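Local coordinates for protein ribonucleoside-diphosphate reductase, alpha chain (Actinobacillus ureae ATCC 25976, PDB 6DQX) that probably reduces ribonucleoside diphosphates to deoxyribonucleoside diphosphates, as the catalytic alpha subunit of a class Id ribonucleotide reductase, at residues D217-M222 / Q231-L236; L351-Y356 / A510-Y515; E322-S327 / R338-H343. One frame throughout, in Å; residues are numbered along the deposited sequence.

Interaction 1. Residues D217-M222 / Q231-L236; sequences DWLESM and QLWAKL. With EDO (1,2-ethanediol), chain G.
Two CH-pi contacts seat Leu219 and Met222 on one face of the Trp233 indole. Leu219 CD2 stands 3.9 Å from the centroid of the Trp233 six-membered ring and only 5° off its normal, while Met222 CE lies 3.7 Å from the centroid of the five-membered ring. Because the methionine chain bends at both chi2 and chi3, its methyl turns onto the ring and Met222 SD follows obliquely, a Met-aromatic contact. Apolar contacts continue the interface through Trp218: its CZ2 meets Leu232 CD2 at 3.8 Å, and its CZ3 reaches Trp233 CE3 at 4.0 Å, the two indoles meeting obliquely and not as a stack. Polar bonds lie around this apolar patch. Trp218 NE1 gives a weak hydrogen bond of 3.1 Å to O1 of an ethanediol, probably from the crystallisation liquor, which is also held by Ile187 O and Tyr228 OH. The Trp233 indole N-H is satisfied by Asn536 OD1 of helix 532-544, and Leu540 of that helix touches both Leu219 and Met222. Helices 216-223 and 227-243, successive in the chain and joined by a short connection, thus pack at a steep angle (106° between the short segments) on the periphery of the ribonucleotide reductase barrel domain.

Interaction 2. Residues L351-Y356 / A510-Y515; sequences LGWHSY and AQRQKY
The indole of Trp353 receives the NH2 end of Arg512 obliquely, with ring and guanidinium planes turned 76° apart. Arg512 NH2 comes within 3.6 Å of Trp353 NE1 and is also near CD1 and CE2, so a single nitrogen does the touching. With Arg512 CZ 5.2 Å from the centroid of the Trp353 five-membered ring, any cation-pi attraction is weak at most. No hydrogen bond joins NE1 and NH2; Trp353 NE1 gives its hydrogen to Gln508 OE1. Separately, Arg512 NE is bonded to Asn373 OD1, which helps fix the guanidinium. A second flat group, the Tyr515 ring, has Lys514 CG 3.6 Å above its centre. In the barrel domain, strand 347-351 passes into helix 353-359 through Gly352, the N-cap residue, whose O accepts from Tyr356 N. Trp353 therefore sits in the first turn of the helix following a strand of the sheet. Helix 367-395 packs against both side chains, Ile376 touching Trp353 and Phe377 touching Arg512. Arg512 reaches across to the indole with CG between its backbone N and carbonyl carbon (chi1 74°) and a bend at chi3. Behind it, Lys514 NZ folds back to Gln511 O at 2.7 Å, in the carbonyl plane and on a lone pair.

Interaction 3. Residues E322-S327 / R338-H343; sequences EFIEKS and RFATRH
Helices 322-327 and 338-343 run roughly antiparallel, their axes 9.3 Å apart at an angle of 142°, and come nearest where Ile324 and Ala340 have CA atoms 6.3 Å apart. The small Ala340 side chain permits this approach: its CB touches Ile324 CG1 at 3.5 Å and, from another direction, the edge of the Phe323 ring near its plane, with CD2 and CE2 both in contact. Ile324 CG1, beside the backbone N (chi1 -70°), carries CD1 over the Ala340 carbonyl, while Ile324 CG2, the branch anti to the backbone N, lies 3.7 Å from Thr341 OG1. That hydroxyl is hydrogen-bonded to His337 O, so its contact with the isoleucine is van der Waals only. The arrangement is an antiparallel helical hairpin on the outside of the barrel domain, resting on the sheet through strand 288-296, where Val289 touches both Phe323 and Ala340 and Phe288 touches Phe339.

Within each helix a side chain doubles a backbone bond. Ser327 OG donates at 2.8 Å to Phe323 O, tilted 34° from the carbonyl plane, while Ser327 N uses the same oxygen; the hydroxyl also lies above a face of the Phe323 ring, offset toward the rim. His343 ND1 bonds likewise to Phe339 O at 3.1 Å, and Phe339 CE2 sits over the centre of the imidazole. On the side turned from helix 322-327, the guanidinium of Arg342 carries Arg338 NH2 over its centre. Salt bridges from Asp285 to Arg338, and from Glu286 and Glu399 to Arg342, probably offset these charges.

All three contacts belong to the helical layer around the barrel domain and follow one another along the chain: interaction 1 closes first, then interaction 3, then interaction 2. Interactions 1 and 3 each join helices close in sequence, whereas interaction 2 bridges 154 residues. The centre of interaction 2 lies about 29 Å from that of interaction 1 and equally far from that of interaction 3. The centres of interactions 1 and 3 are about 39 Å apart, and none touches another. The mixed sheet connects them: helix 216-223 follows strand 209-213, while helix 334-343 leads into strand 347-351, which pairs with strand 288-296 and ends at helix 353-359. The contacts thus lie in separate parts of one barrel's helical surround.

Interaction 1. Residues D217-M222 / Q231-L236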
loop_
_atom_site.group_PDB
_atom_site.type_symbol
_atom_site.label_atom_id
_atom_site.label_comp_id
_atom_site.label_asym_id
_atom_site.label_seq_id
_atom_site.Cartn_x
_atom_site.Cartn_y
_atom_site.Cartn_z
ATOM N N ASP A 217 13.054 18.241 -26.972
ATOM C CA ASP A 217 14.296 19.000 -26.707
ATOM C C ASP A 217 15.391 18.106 -26.099
ATOM O O ASP A 217 16.554 18.230 -26.467
ATOM C CB ASP A 217 14.030 20.220 -25.813
ATOM C CG ASP A 217 13.220 21.290 -26.497
ATOM O OD1 ASP A 217 13.190 21.333 -27.744
ATOM O OD2 ASP A 217 12.618 22.125 -25.783
ATOM N N TRP A 218 15.008 17.194 -25.198
ATOM C CA TRP A 218 15.930 16.211 -24.624
ATOM C C TRP A 218 16.573 15.357 -25.720
ATOM O O TRP A 218 17.808 15.185 -25.753
ATOM C CB TRP A 218 15.228 15.310 -23.580
ATOM C CG TRP A 218 16.190 14.503 -22.757
ATOM C CD1 TRP A 218 16.672 14.832 -21.534
ATOM C CD2 TRP A 218 16.793 13.253 -23.104
ATOM N NE1 TRP A 218 17.544 13.874 -21.093
ATOM C CE2 TRP A 218 17.639 12.891 -22.042
ATOM C CE3 TRP A 218 16.707 12.406 -24.216
ATOM C CZ2 TRP A 218 18.391 11.714 -22.050
ATOM C CZ3 TRP A 218 17.453 11.245 -24.232
ATOM C CH2 TRP A 218 18.285 10.902 -23.144
ATOM N N LEU A 219 15.749 14.806 -26.609
ATOM C CA LEU A 219 16.266 14.013 -27.723
ATOM C C LEU A 219 17.111 14.819 -28.696
ATOM O O LEU A 219 18.089 14.274 -29.212
ATOM C CB LEU A 219 15.157 13.310 -28.501
ATOM C CG LEU A 219 14.625 12.023 -27.916
ATOM C CD1 LEU A 219 13.364 11.654 -28.698
ATOM C CD2 LEU A 219 15.640 10.893 -27.951
ATOM N N GLU A 220 16.761 16.080 -28.952
ATOM C CA GLU A 220 17.605 16.929 -29.822
ATOM C C GLU A 220 18.982 17.227 -29.197
ATOM O O GLU A 220 19.993 17.285 -29.910
ATOM C CB GLU A 220 16.906 18.233 -30.201
ATOM C CG GLU A 220 15.745 18.050 -31.187
ATOM C CD GLU A 220 16.173 17.484 -32.537
ATOM O OE1 GLU A 220 17.217 17.925 -33.077
ATOM O OE2 GLU A 220 15.470 16.586 -33.055
ATOM N N SER A 221 19.008 17.407 -27.880
ATOM C CA SER A 221 20.258 17.560 -27.132
ATOM C C SER A 221 21.110 16.300 -27.231
ATOM O O SER A 221 22.313 16.398 -27.459
ATOM C CB SER A 221 19.974 17.927 -25.664
ATOM O OG SER A 221 21.168 18.085 -24.917
ATOM N N MET A 222 20.485 15.132 -27.071
ATOM C CA MET A 222 21.139 13.823 -27.235
ATOM C C MET A 222 21.734 13.628 -28.645
ATOM O O MET A 222 22.894 13.193 -28.803
ATOM C CB MET A 222 20.131 12.706 -26.952
ATOM C CG MET A 222 20.703 11.312 -26.804
ATOM S SD MET A 222 21.046 10.394 -28.313
ATOM C CE MET A 222 19.396 10.111 -28.972
ATOM N N GLN A 231 24.712 8.366 -23.249
ATOM C CA GLN A 231 24.859 7.128 -22.440
ATOM C C GLN A 231 23.570 6.642 -21.784
ATOM O O GLN A 231 23.345 5.444 -21.662
ATOM C CB GLN A 231 25.977 7.226 -21.363
ATOM C CG GLN A 231 27.203 6.344 -21.652
ATOM C CD GLN A 231 26.857 4.880 -21.959
ATOM O OE1 GLN A 231 25.872 4.330 -21.440
ATOM N NE2 GLN A 231 27.667 4.244 -22.818
ATOM N N LEU A 232 22.745 7.572 -21.327
ATOM C CA LEU A 232 21.456 7.219 -20.750
ATOM C C LEU A 232 20.555 6.590 -21.813
ATOM O O LEU A 232 19.938 5.565 -21.575
ATOM C CB LEU A 232 20.792 8.455 -20.150
ATOM C CG LEU A 232 19.535 8.222 -19.316
ATOM C CD1 LEU A 232 19.862 7.470 -18.034
ATOM C CD2 LEU A 232 18.888 9.560 -18.981
ATOM N N TRP A 233 20.500 7.210 -22.991
ATOM C CA TRP A 233 19.672 6.706 -24.084
ATOM C C TRP A 233 20.150 5.324 -24.472
ATOM O O TRP A 233 19.340 4.422 -24.638
ATOM C CB TRP A 233 19.718 7.665 -25.264
ATOM C CG TRP A 233 18.807 7.314 -26.402
ATOM C CD1 TRP A 233 19.173 6.977 -27.672
ATOM C CD2 TRP A 233 17.376 7.293 -26.380
ATOM N NE1 TRP A 233 18.056 6.735 -28.446
ATOM C CE2 TRP A 233 16.941 6.928 -27.680
ATOM C CE3 TRP A 233 16.416 7.553 -25.395
ATOM C CZ2 TRP A 233 15.587 6.800 -28.009
ATOM C CZ3 TRP A 233 15.062 7.417 -25.727
ATOM C CH2 TRP A 233 14.667 7.046 -27.025
ATOM N N ALA A 234 21.471 5.151 -24.576
ATOM C CA ALA A 234 22.053 3.832 -24.881
ATOM C C ALA A 234 21.634 2.766 -23.880
ATOM O O ALA A 234 21.285 1.660 -24.265
ATOM C CB ALA A 234 23.578 3.916 -24.964
ATOM N N LYS A 235 21.652 3.107 -22.593
ATOM C CA LYS A 235 21.220 2.181 -21.550
ATOM C C LYS A 235 19.723 1.826 -21.675
ATOM O O LYS A 235 19.342 0.680 -21.535
ATOM C CB LYS A 235 21.534 2.762 -20.158
ATOM C CG LYS A 235 21.242 1.791 -19.033
ATOM C CD LYS A 235 21.603 2.317 -17.649
ATOM C CE LYS A 235 21.227 1.263 -16.611
ATOM N NZ LYS A 235 21.674 1.598 -15.229
ATOM N N LEU A 236 18.881 2.819 -21.948
ATOM C CA LEU A 236 17.446 2.571 -22.141
ATOM C C LEU A 236 17.215 1.575 -23.284
ATOM O O LEU A 236 16.475 0.598 -23.126
ATOM C CB LEU A 236 16.714 3.895 -22.396
ATOM C CG LEU A 236 15.182 3.843 -22.405
ATOM C CD1 LEU A 236 14.611 5.226 -22.110
ATOM C CD2 LEU A 236 14.654 3.297 -23.726
HETATM C C1 EDO G . 19.374 14.081 -18.185
HETATM O O1 EDO G . 18.731 15.285 -18.607
HETATM C C2 EDO G . 18.301 13.262 -17.481
HETATM O O2 EDO G . 18.627 12.059 -16.762
#

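Interaction 2. Residues L351-Y356 / A510-Y515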
loop_
_atom_site.group_PDB
_atom_site.type_symbol
_atom_site.label_atom_id
_atom_site.label_comp_id
_atom_site.label_asym_id
_atom_site.label_seq_id
_atom_site.Cartn_x
_atom_site.Cartn_y
_atom_site.Cartn_z
ATOM N N LEU A 351 -9.397 -4.004 -35.181
ATOM C CA LEU A 351 -8.579 -5.213 -35.369
ATOM C C LEU A 351 -8.755 -5.717 -36.792
ATOM O O LEU A 351 -9.559 -5.178 -37.550
ATOM C CB LEU A 351 -8.938 -6.285 -34.330
ATOM C CG LEU A 351 -10.410 -6.560 -34.057
ATOM C CD1 LEU A 351 -11.050 -7.414 -35.119
ATOM C CD2 LEU A 351 -10.564 -7.238 -32.686
ATOM N N GLY A 352 -7.931 -6.682 -37.182
ATOM C CA GLY A 352 -8.058 -7.294 -38.491
ATOM C C GLY A 352 -7.467 -6.481 -39.622
ATOM O O GLY A 352 -7.849 -6.692 -40.771
ATOM N N TRP A 353 -6.568 -5.538 -39.327
ATOM C CA TRP A 353 -5.887 -4.768 -40.391
ATOM C C TRP A 353 -5.134 -5.676 -41.370
ATOM O O TRP A 353 -5.338 -5.601 -42.589
ATOM C CB TRP A 353 -4.905 -3.790 -39.753
ATOM C CG TRP A 353 -3.965 -3.016 -40.653
ATOM C CD1 TRP A 353 -2.615 -2.865 -40.469
ATOM C CD2 TRP A 353 -4.289 -2.270 -41.843
ATOM N NE1 TRP A 353 -2.077 -2.066 -41.463
ATOM C CE2 TRP A 353 -3.087 -1.682 -42.310
ATOM C CE3 TRP A 353 -5.476 -2.019 -42.536
ATOM C CZ2 TRP A 353 -3.034 -0.882 -43.481
ATOM C CZ3 TRP A 353 -5.409 -1.232 -43.723
ATOM C CH2 TRP A 353 -4.202 -0.672 -44.153
ATOM N N HIS A 354 -4.261 -6.539 -40.847
ATOM C CA HIS A 354 -3.499 -7.418 -41.728
ATOM C C HIS A 354 -4.431 -8.392 -42.461
ATOM O O HIS A 354 -4.259 -8.641 -43.672
ATOM C CB HIS A 354 -2.412 -8.158 -40.967
ATOM C CG HIS A 354 -1.337 -8.704 -41.837
ATOM N ND1 HIS A 354 -0.370 -9.565 -41.363
ATOM C CD2 HIS A 354 -1.046 -8.499 -43.150
ATOM C CE1 HIS A 354 0.466 -9.865 -42.339
ATOM N NE2 HIS A 354 0.076 -9.237 -43.435
ATOM N N SER A 355 -5.451 -8.882 -41.747
ATOM C CA SER A 355 -6.496 -9.675 -42.374
ATOM C C SER A 355 -7.145 -8.989 -43.576
ATOM O O SER A 355 -7.308 -9.617 -44.627
ATOM C CB SER A 355 -7.571 -10.114 -41.373
ATOM O OG SER A 355 -7.008 -11.001 -40.412
ATOM N N TYR A 356 -7.549 -7.731 -43.409
ATOM C CA TYR A 356 -8.098 -6.976 -44.526
ATOM C C TYR A 356 -7.109 -6.930 -45.701
ATOM O O TYR A 356 -7.502 -7.154 -46.855
ATOM C CB TYR A 356 -8.487 -5.563 -44.088
ATOM C CG TYR A 356 -8.976 -4.711 -45.221
ATOM C CD1 TYR A 356 -10.259 -4.861 -45.715
ATOM C CD2 TYR A 356 -8.140 -3.788 -45.831
ATOM C CE1 TYR A 356 -10.714 -4.100 -46.780
ATOM C CE2 TYR A 356 -8.589 -3.017 -46.894
ATOM C CZ TYR A 356 -9.879 -3.185 -47.367
ATOM O OH TYR A 356 -10.349 -2.427 -48.425
ATOM N N ALA A 510 2.515 6.340 -38.111
ATOM C CA ALA A 510 2.655 7.786 -38.268
ATOM C C ALA A 510 1.593 8.336 -39.201
ATOM O O ALA A 510 1.011 9.384 -38.917
ATOM C CB ALA A 510 4.046 8.154 -38.770
ATOM N N GLN A 511 1.330 7.606 -40.287
ATOM C CA GLN A 511 0.350 8.024 -41.275
ATOM C C GLN A 511 -1.057 8.100 -40.722
ATOM O O GLN A 511 -1.746 9.091 -40.957
ATOM C CB GLN A 511 0.398 7.123 -42.498
ATOM C CG GLN A 511 -0.582 7.503 -43.595
ATOM C CD GLN A 511 -0.779 6.414 -44.648
ATOM O OE1 GLN A 511 -0.563 5.218 -44.402
ATOM N NE2 GLN A 511 -1.190 6.840 -45.850
ATOM N N ARG A 512 -1.498 7.058 -39.989
ATOM C CA ARG A 512 -2.849 7.049 -39.452
ATOM C C ARG A 512 -3.037 7.923 -38.190
ATOM O O ARG A 512 -4.170 8.271 -37.869
ATOM C CB ARG A 512 -3.352 5.617 -39.233
ATOM C CG ARG A 512 -2.742 4.879 -38.029
ATOM C CD ARG A 512 -3.373 3.503 -37.852
ATOM N NE ARG A 512 -2.859 2.519 -38.778
ATOM C CZ ARG A 512 -1.775 1.759 -38.604
ATOM N NH1 ARG A 512 -1.021 1.816 -37.512
ATOM N NH2 ARG A 512 -1.435 0.903 -39.538
ATOM N N GLN A 513 -1.943 8.307 -37.532
ATOM C CA GLN A 513 -2.024 9.097 -36.303
ATOM C C GLN A 513 -2.800 10.389 -36.459
ATOM O O GLN A 513 -3.475 10.796 -35.511
ATOM C CB GLN A 513 -0.658 9.367 -35.698
ATOM C CG GLN A 513 -0.676 9.953 -34.281
ATOM C CD GLN A 513 -1.451 9.092 -33.290
ATOM O OE1 GLN A 513 -1.020 8.003 -32.939
ATOM N NE2 GLN A 513 -2.622 9.579 -32.860
ATOM N N LYS A 514 -2.755 11.020 -37.640
ATOM C CA LYS A 514 -3.511 12.259 -37.822
ATOM C C LYS A 514 -5.019 12.085 -37.690
ATOM O O LYS A 514 -5.739 13.065 -37.421
ATOM C CB LYS A 514 -3.174 12.954 -39.155
ATOM C CG LYS A 514 -3.733 12.282 -40.395
ATOM C CD LYS A 514 -3.295 13.012 -41.662
ATOM C CE LYS A 514 -1.847 12.718 -42.009
ATOM N NZ LYS A 514 -1.618 11.316 -42.441
ATOM N N TYR A 515 -5.510 10.852 -37.863
ATOM C CA TYR A 515 -6.926 10.546 -37.738
ATOM C C TYR A 515 -7.356 9.981 -36.381
ATOM O O TYR A 515 -8.516 9.612 -36.224
ATOM C CB TYR A 515 -7.293 9.510 -38.787
ATOM C CG TYR A 515 -6.990 9.975 -40.175
ATOM C CD1 TYR A 515 -7.631 11.085 -40.683
ATOM C CD2 TYR A 515 -6.062 9.318 -40.974
ATOM C CE1 TYR A 515 -7.359 11.544 -41.980
ATOM C CE2 TYR A 515 -5.769 9.782 -42.266
ATOM C CZ TYR A 515 -6.449 10.866 -42.756
ATOM O OH TYR A 515 -6.181 11.337 -44.035
#

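Interaction 3. Residues E322-S327 / R338-H343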
loop_
_atom_site.group_PDB
_atom_site.type_symbol
_atom_site.label_atom_id
_atom_site.label_comp_id
_atom_site.label_asym_id
_atom_site.label_seq_id
_atom_site.Cartn_x
_atom_site.Cartn_y
_atom_site.Cartn_z
ATOM N N GLU A 322 -22.678 3.817 -17.642
ATOM C CA GLU A 322 -22.633 2.765 -16.618
ATOM C C GLU A 322 -21.482 2.935 -15.631
ATOM O O GLU A 322 -21.684 2.807 -14.401
ATOM C CB GLU A 322 -22.569 1.356 -17.220
ATOM C CG GLU A 322 -22.500 0.286 -16.142
ATOM C CD GLU A 322 -22.586 -1.107 -16.671
ATOM O OE1 GLU A 322 -23.713 -1.539 -16.946
ATOM O OE2 GLU A 322 -21.527 -1.762 -16.791
ATOM N N PHE A 323 -20.270 3.179 -16.146
ATOM C CA PHE A 323 -19.157 3.426 -15.254
ATOM C C PHE A 323 -19.491 4.581 -14.307
ATOM O O PHE A 323 -19.238 4.481 -13.096
ATOM C CB PHE A 323 -17.826 3.689 -15.974
ATOM C CG PHE A 323 -16.771 4.214 -15.061
ATOM C CD1 PHE A 323 -16.041 3.339 -14.247
ATOM C CD2 PHE A 323 -16.565 5.578 -14.923
ATOM C CE1 PHE A 323 -15.112 3.831 -13.347
ATOM C CE2 PHE A 323 -15.631 6.074 -14.019
ATOM C CZ PHE A 323 -14.901 5.201 -13.237
ATOM N N ILE A 324 -20.022 5.671 -14.846
ATOM C CA ILE A 324 -20.354 6.839 -14.020
ATOM C C ILE A 324 -21.338 6.412 -12.925
ATOM O O ILE A 324 -21.099 6.727 -11.755
ATOM C CB ILE A 324 -20.860 8.020 -14.883
ATOM C CG1 ILE A 324 -19.695 8.603 -15.703
ATOM C CG2 ILE A 324 -21.516 9.137 -14.045
ATOM C CD1 ILE A 324 -20.136 9.325 -16.957
ATOM N N GLU A 325 -22.406 5.703 -13.291
ATOM C CA GLU A 325 -23.453 5.308 -12.312
ATOM C C GLU A 325 -22.887 4.382 -11.224
ATOM O O GLU A 325 -23.192 4.547 -10.030
ATOM C CB GLU A 325 -24.637 4.644 -13.028
ATOM C CG GLU A 325 -25.808 4.173 -12.164
ATOM C CD GLU A 325 -26.434 5.270 -11.309
ATOM O OE1 GLU A 325 -26.996 4.921 -10.241
ATOM O OE2 GLU A 325 -26.369 6.470 -11.684
ATOM N N LYS A 326 -22.072 3.417 -11.640
ATOM C CA LYS A 326 -21.475 2.448 -10.721
ATOM C C LYS A 326 -20.435 3.048 -9.795
ATOM O O LYS A 326 -20.356 2.665 -8.608
ATOM C CB LYS A 326 -20.842 1.284 -11.490
ATOM C CG LYS A 326 -21.841 0.312 -12.073
ATOM C CD LYS A 326 -21.108 -0.893 -12.637
ATOM C CE LYS A 326 -22.044 -2.028 -12.980
ATOM N NZ LYS A 326 -21.218 -3.235 -13.284
ATOM N N SER A 327 -19.620 3.958 -10.331
ATOM C CA SER A 327 -18.536 4.573 -9.566
ATOM C C SER A 327 -18.949 5.672 -8.599
ATOM O O SER A 327 -18.131 6.069 -7.772
ATOM C CB SER A 327 -17.450 5.130 -10.495
ATOM O OG SER A 327 -17.962 6.151 -11.310
ATOM N N ARG A 338 -15.177 11.607 -11.328
ATOM C CA ARG A 338 -15.118 12.994 -11.754
ATOM C C ARG A 338 -14.667 13.084 -13.224
ATOM O O ARG A 338 -15.312 13.743 -14.053
ATOM C CB ARG A 338 -14.173 13.803 -10.866
ATOM C CG ARG A 338 -14.045 15.254 -11.286
ATOM C CD ARG A 338 -13.280 16.056 -10.265
ATOM N NE ARG A 338 -12.925 17.370 -10.777
ATOM C CZ ARG A 338 -13.745 18.425 -10.862
ATOM N NH1 ARG A 338 -15.013 18.365 -10.497
ATOM N NH2 ARG A 338 -13.270 19.560 -11.338
ATOM N N PHE A 339 -13.577 12.404 -13.544
ATOM C CA PHE A 339 -13.089 12.414 -14.919
ATOM C C PHE A 339 -14.114 11.946 -15.915
ATOM O O PHE A 339 -14.362 12.631 -16.913
ATOM C CB PHE A 339 -11.809 11.558 -15.091
ATOM C CG PHE A 339 -11.277 11.588 -16.499
ATOM C CD1 PHE A 339 -11.777 10.724 -17.453
ATOM C CD2 PHE A 339 -10.298 12.502 -16.858
ATOM C CE1 PHE A 339 -11.289 10.726 -18.755
ATOM C CE2 PHE A 339 -9.815 12.543 -18.162
ATOM C CZ PHE A 339 -10.313 11.660 -19.106
ATOM N N ALA A 340 -14.688 10.776 -15.676
ATOM C CA ALA A 340 -15.686 10.221 -16.576
ATOM C C ALA A 340 -16.875 11.173 -16.753
ATOM O O ALA A 340 -17.279 11.431 -17.879
ATOM C CB ALA A 340 -16.191 8.886 -16.109
ATOM N N THR A 341 -17.381 11.698 -15.649
ATOM C CA THR A 341 -18.496 12.675 -15.681
ATOM C C THR A 341 -18.190 13.898 -16.574
ATOM O O THR A 341 -19.036 14.335 -17.362
ATOM C CB THR A 341 -18.849 13.149 -14.268
ATOM O OG1 THR A 341 -19.226 11.995 -13.510
ATOM C CG2 THR A 341 -20.029 14.177 -14.314
ATOM N N ARG A 342 -16.993 14.460 -16.440
ATOM C CA ARG A 342 -16.675 15.693 -17.122
ATOM C C ARG A 342 -16.167 15.544 -18.555
ATOM O O ARG A 342 -16.340 16.462 -19.356
ATOM C CB ARG A 342 -15.695 16.492 -16.291
ATOM C CG ARG A 342 -16.241 16.782 -14.909
ATOM C CD ARG A 342 -15.191 17.392 -14.026
ATOM N NE ARG A 342 -14.926 18.790 -14.303
ATOM C CZ ARG A 342 -13.755 19.333 -14.652
ATOM N NH1 ARG A 342 -12.643 18.632 -14.824
ATOM N NH2 ARG A 342 -13.702 20.639 -14.808
ATOM N N HIS A 343 -15.521 14.409 -18.858
ATOM C CA HIS A 343 -14.840 14.175 -20.141
ATOM C C HIS A 343 -15.586 13.229 -21.071
ATOM O O HIS A 343 -15.597 13.439 -22.280
ATOM C CB HIS A 343 -13.445 13.555 -19.902
ATOM C CG HIS A 343 -12.456 14.499 -19.297
ATOM N ND1 HIS A 343 -12.449 14.857 -17.961
ATOM C CD2 HIS A 343 -11.415 15.133 -19.859
ATOM C CE1 HIS A 343 -11.444 15.698 -17.748
ATOM N NE2 HIS A 343 -10.806 15.883 -18.889
#